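PDB 3Q63: Mll2253 protein from Mesorhizobium loti, which is of unknown function but belongs to the AHA1 (activator of Hsp90 ATPase homologue 1-like) family, whose Bet v 1-like fold suggests a ligand-binding or co-chaperone-like role. Local coordinates for residues Thr10-Arg15 / His105-Gln110; Leu74-Asn79 / Val93-Thr98. All coordinates share one frame; numbering follows the deposited sequence.

Contact 1: residues Thr10-Arg15 / His105-Gln110; sequences TVVVER and HLRMEQ
Val11, Val13 and Arg15 pair with Gln110, Met108 and Leu106 as hydrogen-bonded antiparallel pairs, giving six backbone bonds between 10-15 and 105-110. Among them Leu106 N reaches Arg15 O at 2.8 Å with a nearly straight N-H...O angle of 169°. On the face of these residues the selenomethionine Met108 doubles back beyond CG (chi2 -68°), bringing CE to the valines of the neighbouring strand, 4.1 Å from Val13 CG2; helix 118-141 covers it with Trp128 and Phe132. The face of Glu14, Arg107 and Glu109 is mostly polar. Glu14 and Arg107 run side by side through their aliphatic parts, CG to CG 3.9 Å, while Arg107 NH2 turns along its own strand to a salt bridge with Glu109 OE1 (3.0 Å). Glu14 OE1 lies in the ring plane of His105, 3.2 Å from CE1, with carboxylate and imidazole planes 85° apart, and Arg15 O sits over one ring face. Were His105 replaced by alanine, the Glu14 carboxylate would probably lose the ring edge it lies against and be freer to turn. This pairing thus gives the sheet two unlike sides: one largely charged and solvent-facing, the other mostly apolar beneath helix 118-141, with the buried amide of Gln110 satisfied by Trp128 and Ser91.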
ATOM      1  N   THR B  10     -17.445  11.078  -4.358  1.00 34.17           N
ATOM      2  CA  THR B  10     -16.279  11.206  -5.209  1.00 33.67           C
ATOM      3  C   THR B  10     -15.216  12.047  -4.525  1.00 30.83           C
ATOM      4  O   THR B  10     -15.519  13.074  -3.929  1.00 30.93           O
ATOM      5  CB  THR B  10     -16.659  11.844  -6.551  1.00 34.31           C
ATOM      6  OG1 THR B  10     -15.471  12.146  -7.292  1.00 38.61           O
ATOM      7  CG2 THR B  10     -17.438  13.119  -6.322  1.00 36.95           C
ATOM      8  N   VAL B  11     -13.970  11.594  -4.600  1.00 27.67           N
ATOM      9  CA  VAL B  11     -12.868  12.311  -3.991  1.00 25.27           C
ATOM     10  C   VAL B  11     -12.205  13.230  -5.011  1.00 23.76           C
ATOM     11  O   VAL B  11     -11.864  12.810  -6.116  1.00 22.27           O
ATOM     12  CB  VAL B  11     -11.822  11.330  -3.429  1.00 26.74           C
ATOM     13  CG1 VAL B  11     -10.644  12.091  -2.846  1.00 24.90           C
ATOM     14  CG2 VAL B  11     -12.467  10.453  -2.363  1.00 27.64           C
ATOM     15  N   VAL B  12     -12.036  14.493  -4.637  1.00 22.41           N
ATOM     16  CA  VAL B  12     -11.407  15.465  -5.523  1.00 19.38           C
ATOM     17  C   VAL B  12     -10.208  16.098  -4.825  1.00 19.82           C
ATOM     18  O   VAL B  12     -10.302  16.527  -3.678  1.00 17.42           O
ATOM     19  CB  VAL B  12     -12.395  16.583  -5.924  1.00 18.74           C
ATOM     20  CG1 VAL B  12     -11.728  17.532  -6.927  1.00 18.23           C
ATOM     21  CG2 VAL B  12     -13.649  15.977  -6.519  1.00 18.16           C
ATOM     22  N   VAL B  13      -9.078  16.132  -5.525  1.00 18.79           N
ATOM     23  CA  VAL B  13      -7.856  16.720  -5.006  1.00 17.46           C
ATOM     24  C   VAL B  13      -7.249  17.579  -6.118  1.00 18.73           C
ATOM     25  O   VAL B  13      -7.161  17.146  -7.269  1.00 17.11           O
ATOM     26  CB  VAL B  13      -6.841  15.634  -4.564  1.00 16.90           C
ATOM     27  CG1 VAL B  13      -5.565  16.287  -4.059  1.00 17.35           C
ATOM     28  CG2 VAL B  13      -7.447  14.771  -3.451  1.00 17.09           C
ATOM     29  N   GLU B  14      -6.861  18.805  -5.780  1.00 19.84           N
ATOM     30  CA  GLU B  14      -6.282  19.721  -6.765  1.00 19.89           C
ATOM     31  C   GLU B  14      -4.946  20.251  -6.267  1.00 20.76           C
ATOM     32  O   GLU B  14      -4.730  20.392  -5.064  1.00 17.66           O
ATOM     33  CB  GLU B  14      -7.250  20.880  -7.033  1.00 21.69           C
ATOM     34  CG  GLU B  14      -8.650  20.423  -7.441  1.00 21.79           C
ATOM     35  CD  GLU B  14      -9.573  21.570  -7.822  1.00 22.84           C
ATOM     36  OE1 GLU B  14      -9.500  22.034  -8.973  1.00 21.44           O
ATOM     37  OE2 GLU B  14     -10.375  22.008  -6.969  1.00 23.11           O
ATOM     38  N   ARG B  15      -4.052  20.552  -7.200  1.00 20.16           N
ATOM     39  CA  ARG B  15      -2.731  21.031  -6.852  1.00 22.03           C
ATOM     40  C   ARG B  15      -2.184  21.900  -7.966  1.00 21.23           C
ATOM     41  O   ARG B  15      -2.448  21.647  -9.142  1.00 22.80           O
ATOM     42  CB  ARG B  15      -1.775  19.845  -6.636  1.00 24.57           C
ATOM     43  CG  ARG B  15      -2.072  18.950  -5.414  1.00 29.05           C
ATOM     44  CD  ARG B  15      -1.320  19.426  -4.173  1.00 31.53           C
ATOM     45  NE  ARG B  15      -1.496  18.539  -3.021  1.00 35.82           N
ATOM     46  CZ  ARG B  15      -2.614  18.445  -2.304  1.00 36.91           C
ATOM     47  NH1 ARG B  15      -3.671  19.185  -2.609  1.00 36.34           N
ATOM     48  NH2 ARG B  15      -2.678  17.608  -1.276  1.00 37.71           N
ATOM     49  N   HIS B 105      -1.992  23.170 -13.554  1.00 16.67           N
ATOM     50  CA  HIS B 105      -2.936  22.913 -12.486  1.00 18.97           C
ATOM     51  C   HIS B 105      -3.460  21.486 -12.690  1.00 18.75           C
ATOM     52  O   HIS B 105      -3.974  21.150 -13.755  1.00 19.10           O
ATOM     53  CB  HIS B 105      -4.077  23.932 -12.530  1.00 18.33           C
ATOM     54  CG  HIS B 105      -5.185  23.637 -11.570  1.00 18.66           C
ATOM     55  ND1 HIS B 105      -6.140  22.671 -11.809  1.00 20.16           N
ATOM     56  CD2 HIS B 105      -5.484  24.166 -10.360  1.00 18.44           C
ATOM     57  CE1 HIS B 105      -6.978  22.621 -10.791  1.00 19.78           C
ATOM     58  NE2 HIS B 105      -6.602  23.518  -9.897  1.00 18.94           N
ATOM     59  N   LEU B 106      -3.311  20.652 -11.664  1.00 18.67           N
ATOM     60  CA  LEU B 106      -3.739  19.259 -11.726  1.00 17.08           C
ATOM     61  C   LEU B 106      -4.947  18.966 -10.835  1.00 18.27           C
ATOM     62  O   LEU B 106      -4.966  19.343  -9.664  1.00 18.95           O
ATOM     63  CB  LEU B 106      -2.583  18.337 -11.306  1.00 15.72           C
ATOM     64  CG  LEU B 106      -2.902  16.839 -11.201  1.00 15.54           C
ATOM     65  CD1 LEU B 106      -3.246  16.309 -12.579  1.00 16.53           C
ATOM     66  CD2 LEU B 106      -1.725  16.065 -10.613  1.00 13.37           C
ATOM     67  N   ARG B 107      -5.951  18.301 -11.399  1.00 17.74           N
ATOM     68  CA  ARG B 107      -7.137  17.909 -10.646  1.00 18.54           C
ATOM     69  C   ARG B 107      -7.253  16.398 -10.753  1.00 19.09           C
ATOM     70  O   ARG B 107      -7.071  15.831 -11.831  1.00 20.03           O
ATOM     71  CB  ARG B 107      -8.409  18.535 -11.226  1.00 20.83           C
ATOM     72  CG  ARG B 107      -9.670  18.210 -10.422  1.00 22.16           C
ATOM     73  CD  ARG B 107     -10.921  18.823 -11.044  1.00 24.52           C
ATOM     74  NE  ARG B 107     -11.291  18.154 -12.287  1.00 27.18           N
ATOM     75  CZ  ARG B 107     -12.258  18.566 -13.100  1.00 31.49           C
ATOM     76  NH1 ARG B 107     -12.957  19.653 -12.803  1.00 31.63           N
ATOM     77  NH2 ARG B 107     -12.522  17.891 -14.214  1.00 30.57           N
HETATM   78  N   MSE B 108      -7.542  15.745  -9.636  1.00 19.12           N
HETATM   79  CA  MSE B 108      -7.701  14.298  -9.626  1.00 18.57           C
HETATM   80  C   MSE B 108      -9.090  14.028  -9.081  1.00 19.43           C
HETATM   81  O   MSE B 108      -9.444  14.496  -7.996  1.00 19.16           O
HETATM   82  CB  MSE B 108      -6.648  13.659  -8.723  1.00 18.77           C
HETATM   83  CG  MSE B 108      -6.558  12.134  -8.788  1.00 23.45           C
HETATM   84 SE   MSE B 108      -8.093  11.154  -8.083  1.00 29.63          SE
HETATM   85  CE  MSE B 108      -8.239  11.948  -6.325  1.00 23.98           C
ATOM     86  N   GLU B 109      -9.890  13.302  -9.852  1.00 18.73           N
ATOM     87  CA  GLU B 109     -11.232  12.951  -9.418  1.00 19.53           C
ATOM     88  C   GLU B 109     -11.318  11.435  -9.405  1.00 17.65           C
ATOM     89  O   GLU B 109     -11.029  10.783 -10.404  1.00 15.24           O
ATOM     90  CB  GLU B 109     -12.291  13.503 -10.375  1.00 22.61           C
ATOM     91  CG  GLU B 109     -12.424  15.015 -10.384  1.00 30.11           C
ATOM     92  CD  GLU B 109     -13.388  15.489 -11.458  1.00 35.04           C
ATOM     93  OE1 GLU B 109     -13.021  15.429 -12.658  1.00 38.14           O
ATOM     94  OE2 GLU B 109     -14.512  15.912 -11.103  1.00 35.99           O
ATOM     95  N   GLN B 110     -11.689  10.883  -8.257  1.00 16.30           N
ATOM     96  CA  GLN B 110     -11.844   9.447  -8.105  1.00 17.76           C
ATOM     97  C   GLN B 110     -13.263   9.214  -7.601  1.00 19.53           C
ATOM     98  O   GLN B 110     -13.583   9.518  -6.448  1.00 19.58           O
ATOM     99  CB  GLN B 110     -10.831   8.879  -7.104  1.00 15.55           C
ATOM    100  CG  GLN B 110     -11.086   7.407  -6.746  1.00 14.20           C
ATOM    101  CD  GLN B 110      -9.950   6.769  -5.978  1.00 14.14           C
ATOM    102  OE1 GLN B 110      -9.294   7.421  -5.170  1.00 12.83           O
ATOM    103  NE2 GLN B 110      -9.724   5.476  -6.210  1.00 11.95           N
TER

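Contact 2: residues Leu74-Asn79 / Val93-Thr98; sequences LSYTWN and VTFTLT
Tyr76 meets Val93 and Phe95 where strand 73-77 pairs antiparallel with 92-100, on the face that also carries Leu74. Its CB leaves the backbone with CG held between the backbone N and the carbonyl carbon (chi1 47°), which swings the ring toward the partner strand. On one flank CE2 comes 4.5 Å from Val93 CB, and it also lies in the plane of the Trp78 ring, at its edge. On the other flank CE1 lies at the edge of the Phe95 ring, in its plane, 3.9 Å from CE2 of Phe95. CZ follows at 3.8 Å from the same Phe95 CE2, and the tip, Tyr76 OH, ends 3.4 Å from it, again near the Phe95 plane. The two rings are oblique, their planes 51° apart, and Phe51 meets Tyr76 edge-to-face. Trp78 extends the apolar row: Val93 CG2 meets it obliquely, 3.6 Å from CE3, while its NE1 bonds to Trp57 O of the second subunit. Beyond Phe95, Leu74 packs its CD2 against the ring and is backed by Trp25 of helix 21-29.

Four backbone bonds fix the register through Leu74-Phe95 and Tyr76-Val93. On the other face of the sheet, that of Ser75 and Thr94, Ser75 OG and Thr94 OG1 share a hydrogen bond of 2.9 Å across the intervening non-hydrogen-bonded pair, either being able to donate.

The result is a sheet whose aromatic face lines the interior beneath the helices, consistent with the concave side of a Bet v 1-like fold, while a hydroxyl pair joins the strands on the reverse. Through the indole N-H of Trp78, the end of this row also reaches the dimer interface.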
ATOM      1  N   LEU B  74      -6.393  12.033 -18.467  1.00 15.35           N
ATOM      2  CA  LEU B  74      -6.038  10.636 -18.315  1.00 16.34           C
ATOM      3  C   LEU B  74      -6.981   9.994 -17.304  1.00 16.46           C
ATOM      4  O   LEU B  74      -7.122  10.479 -16.183  1.00 17.28           O
ATOM      5  CB  LEU B  74      -4.591  10.498 -17.835  1.00 13.86           C
ATOM      6  CG  LEU B  74      -4.106   9.080 -17.500  1.00 16.82           C
ATOM      7  CD1 LEU B  74      -4.233   8.178 -18.719  1.00 16.57           C
ATOM      8  CD2 LEU B  74      -2.664   9.140 -17.024  1.00 15.48           C
ATOM      9  N   SER B  75      -7.632   8.910 -17.699  1.00 16.82           N
ATOM     10  CA  SER B  75      -8.540   8.223 -16.789  1.00 18.22           C
ATOM     11  C   SER B  75      -8.389   6.720 -16.884  1.00 16.50           C
ATOM     12  O   SER B  75      -8.112   6.178 -17.953  1.00 16.62           O
ATOM     13  CB  SER B  75      -9.993   8.606 -17.087  1.00 18.77           C
ATOM     14  OG  SER B  75     -10.890   7.872 -16.271  1.00 23.42           O
ATOM     15  N   TYR B  76      -8.550   6.055 -15.745  1.00 15.93           N
ATOM     16  CA  TYR B  76      -8.478   4.603 -15.670  1.00 14.74           C
ATOM     17  C   TYR B  76      -9.190   4.081 -14.434  1.00 15.65           C
ATOM     18  O   TYR B  76      -9.337   4.810 -13.440  1.00 14.75           O
ATOM     19  CB  TYR B  76      -7.023   4.092 -15.687  1.00 14.54           C
ATOM     20  CG  TYR B  76      -6.018   4.765 -14.761  1.00 13.38           C
ATOM     21  CD1 TYR B  76      -5.117   5.708 -15.258  1.00 15.22           C
ATOM     22  CD2 TYR B  76      -5.905   4.394 -13.418  1.00 14.57           C
ATOM     23  CE1 TYR B  76      -4.122   6.263 -14.448  1.00 16.52           C
ATOM     24  CE2 TYR B  76      -4.913   4.942 -12.597  1.00 14.72           C
ATOM     25  CZ  TYR B  76      -4.024   5.874 -13.120  1.00 17.07           C
ATOM     26  OH  TYR B  76      -3.035   6.414 -12.320  1.00 13.87           O
ATOM     27  N   THR B  77      -9.650   2.831 -14.507  1.00 15.50           N
ATOM     28  CA  THR B  77     -10.338   2.203 -13.382  1.00 15.24           C
ATOM     29  C   THR B  77      -9.319   1.942 -12.287  1.00 14.85           C
ATOM     30  O   THR B  77      -8.120   1.811 -12.544  1.00 13.10           O
ATOM     31  CB  THR B  77     -10.988   0.844 -13.763  1.00 15.12           C
ATOM     32  OG1 THR B  77     -10.012   0.020 -14.414  1.00 17.85           O
ATOM     33  CG2 THR B  77     -12.195   1.041 -14.679  1.00 14.99           C
ATOM     34  N   TRP B  78      -9.831   1.857 -11.068  1.00 13.82           N
ATOM     35  CA  TRP B  78      -9.033   1.654  -9.870  1.00 14.30           C
ATOM     36  C   TRP B  78      -9.925   0.756  -9.022  1.00 14.61           C
ATOM     37  O   TRP B  78     -10.707   1.239  -8.199  1.00 15.94           O
ATOM     38  CB  TRP B  78      -8.822   3.025  -9.235  1.00 14.32           C
ATOM     39  CG  TRP B  78      -8.004   3.089  -8.014  1.00 16.02           C
ATOM     40  CD1 TRP B  78      -8.363   2.689  -6.756  1.00 15.13           C
ATOM     41  CD2 TRP B  78      -6.719   3.698  -7.892  1.00 17.26           C
ATOM     42  NE1 TRP B  78      -7.378   3.024  -5.860  1.00 15.95           N
ATOM     43  CE2 TRP B  78      -6.359   3.645  -6.532  1.00 17.14           C
ATOM     44  CE3 TRP B  78      -5.836   4.289  -8.805  1.00 17.98           C
ATOM     45  CZ2 TRP B  78      -5.151   4.163  -6.058  1.00 19.86           C
ATOM     46  CZ3 TRP B  78      -4.634   4.806  -8.336  1.00 20.37           C
ATOM     47  CH2 TRP B  78      -4.302   4.739  -6.972  1.00 20.21           C
ATOM     48  N   ASN B  79      -9.806  -0.553  -9.247  1.00 14.62           N
ATOM     49  CA  ASN B  79     -10.645  -1.547  -8.577  1.00 15.38           C
ATOM     50  C   ASN B  79      -9.950  -2.625  -7.785  1.00 18.37           C
ATOM     51  O   ASN B  79      -8.780  -2.933  -7.996  1.00 16.79           O
ATOM     52  CB  ASN B  79     -11.509  -2.284  -9.595  1.00 14.10           C
ATOM     53  CG  ASN B  79     -12.302  -1.357 -10.482  1.00 18.70           C
ATOM     54  OD1 ASN B  79     -12.612  -0.219 -10.116  1.00 16.51           O
ATOM     55  ND2 ASN B  79     -12.665  -1.854 -11.655  1.00 18.36           N
ATOM     56  N   VAL B  93     -10.482   6.873 -11.702  1.00 14.35           N
ATOM     57  CA  VAL B  93      -9.576   7.956 -11.368  1.00 15.11           C
ATOM     58  C   VAL B  93      -9.326   8.744 -12.651  1.00 15.71           C
ATOM     59  O   VAL B  93      -8.914   8.167 -13.654  1.00 14.06           O
ATOM     60  CB  VAL B  93      -8.213   7.421 -10.845  1.00 14.11           C
ATOM     61  CG1 VAL B  93      -7.213   8.568 -10.732  1.00 15.00           C
ATOM     62  CG2 VAL B  93      -8.390   6.754  -9.477  1.00 14.82           C
ATOM     63  N   THR B  94      -9.587  10.050 -12.626  1.00 17.10           N
ATOM     64  CA  THR B  94      -9.371  10.894 -13.805  1.00 17.23           C
ATOM     65  C   THR B  94      -8.499  12.099 -13.450  1.00 17.66           C
ATOM     66  O   THR B  94      -8.793  12.832 -12.505  1.00 17.58           O
ATOM     67  CB  THR B  94     -10.721  11.403 -14.406  1.00 16.96           C
ATOM     68  OG1 THR B  94     -11.512  10.285 -14.834  1.00 17.58           O
ATOM     69  CG2 THR B  94     -10.463  12.313 -15.610  1.00 16.59           C
ATOM     70  N   PHE B  95      -7.417  12.289 -14.202  1.00 16.86           N
ATOM     71  CA  PHE B  95      -6.504  13.415 -13.986  1.00 17.20           C
ATOM     72  C   PHE B  95      -6.790  14.463 -15.051  1.00 17.23           C
ATOM     73  O   PHE B  95      -6.999  14.123 -16.214  1.00 18.30           O
ATOM     74  CB  PHE B  95      -5.042  12.973 -14.127  1.00 18.17           C
ATOM     75  CG  PHE B  95      -4.616  11.940 -13.125  1.00 18.64           C
ATOM     76  CD1 PHE B  95      -4.203  12.316 -11.847  1.00 19.68           C
ATOM     77  CD2 PHE B  95      -4.644  10.588 -13.454  1.00 16.46           C
ATOM     78  CE1 PHE B  95      -3.821  11.355 -10.909  1.00 19.71           C
ATOM     79  CE2 PHE B  95      -4.266   9.616 -12.523  1.00 15.58           C
ATOM     80  CZ  PHE B  95      -3.854  10.003 -11.248  1.00 14.88           C
ATOM     81  N   THR B  96      -6.806  15.730 -14.657  1.00 17.47           N
ATOM     82  CA  THR B  96      -7.051  16.809 -15.604  1.00 16.24           C
ATOM     83  C   THR B  96      -5.937  17.840 -15.459  1.00 16.89           C
ATOM     84  O   THR B  96      -5.711  18.387 -14.375  1.00 15.99           O
ATOM     85  CB  THR B  96      -8.434  17.468 -15.366  1.00 17.84           C
ATOM     86  OG1 THR B  96      -9.455  16.465 -15.463  1.00 17.93           O
ATOM     87  CG2 THR B  96      -8.712  18.548 -16.418  1.00 15.69           C
ATOM     88  N   LEU B  97      -5.219  18.064 -16.557  1.00 15.67           N
ATOM     89  CA  LEU B  97      -4.109  19.002 -16.586  1.00 16.61           C
ATOM     90  C   LEU B  97      -4.543  20.287 -17.282  1.00 17.89           C
ATOM     91  O   LEU B  97      -5.053  20.258 -18.405  1.00 17.05           O
ATOM     92  CB  LEU B  97      -2.906  18.389 -17.321  1.00 16.45           C
ATOM     93  CG  LEU B  97      -2.201  17.205 -16.649  1.00 21.16           C
ATOM     94  CD1 LEU B  97      -3.129  15.994 -16.610  1.00 20.54           C
ATOM     95  CD2 LEU B  97      -0.932  16.869 -17.399  1.00 20.36           C
ATOM     96  N   THR B  98      -4.353  21.411 -16.603  1.00 18.75           N
ATOM     97  CA  THR B  98      -4.718  22.707 -17.158  1.00 20.73           C
ATOM     98  C   THR B  98      -3.481  23.596 -17.108  1.00 20.02           C
ATOM     99  O   THR B  98      -2.984  23.916 -16.037  1.00 21.00           O
ATOM    100  CB  THR B  98      -5.851  23.376 -16.343  1.00 20.33           C
ATOM    101  OG1 THR B  98      -6.991  22.512 -16.307  1.00 19.49           O
ATOM    102  CG2 THR B  98      -6.250  24.713 -16.976  1.00 20.22           C
TER

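Both contacts belong to one antiparallel sheet, their centres about 9 Å apart. Along the chain contact 2 is nested within the loop closed by contact 1. Strands 92-100 and 103-113, consecutive in sequence and adjacent in the sheet, join the two: probable backbone hydrogen bonds run from Thr94 N to Glu109 O and from His105 N to Thr98 O, and Met108 packs on Phe95. Contact 1 thereby adds strand 9-17 as the outermost strand of the sheet within this chain. Helix 118-141 spans both, with Trp128 meeting Gln110 and Trp78. The first and last strands of the chain are thus tied into one sheet packed on the C-terminal helix, as in Bet v 1-like folds.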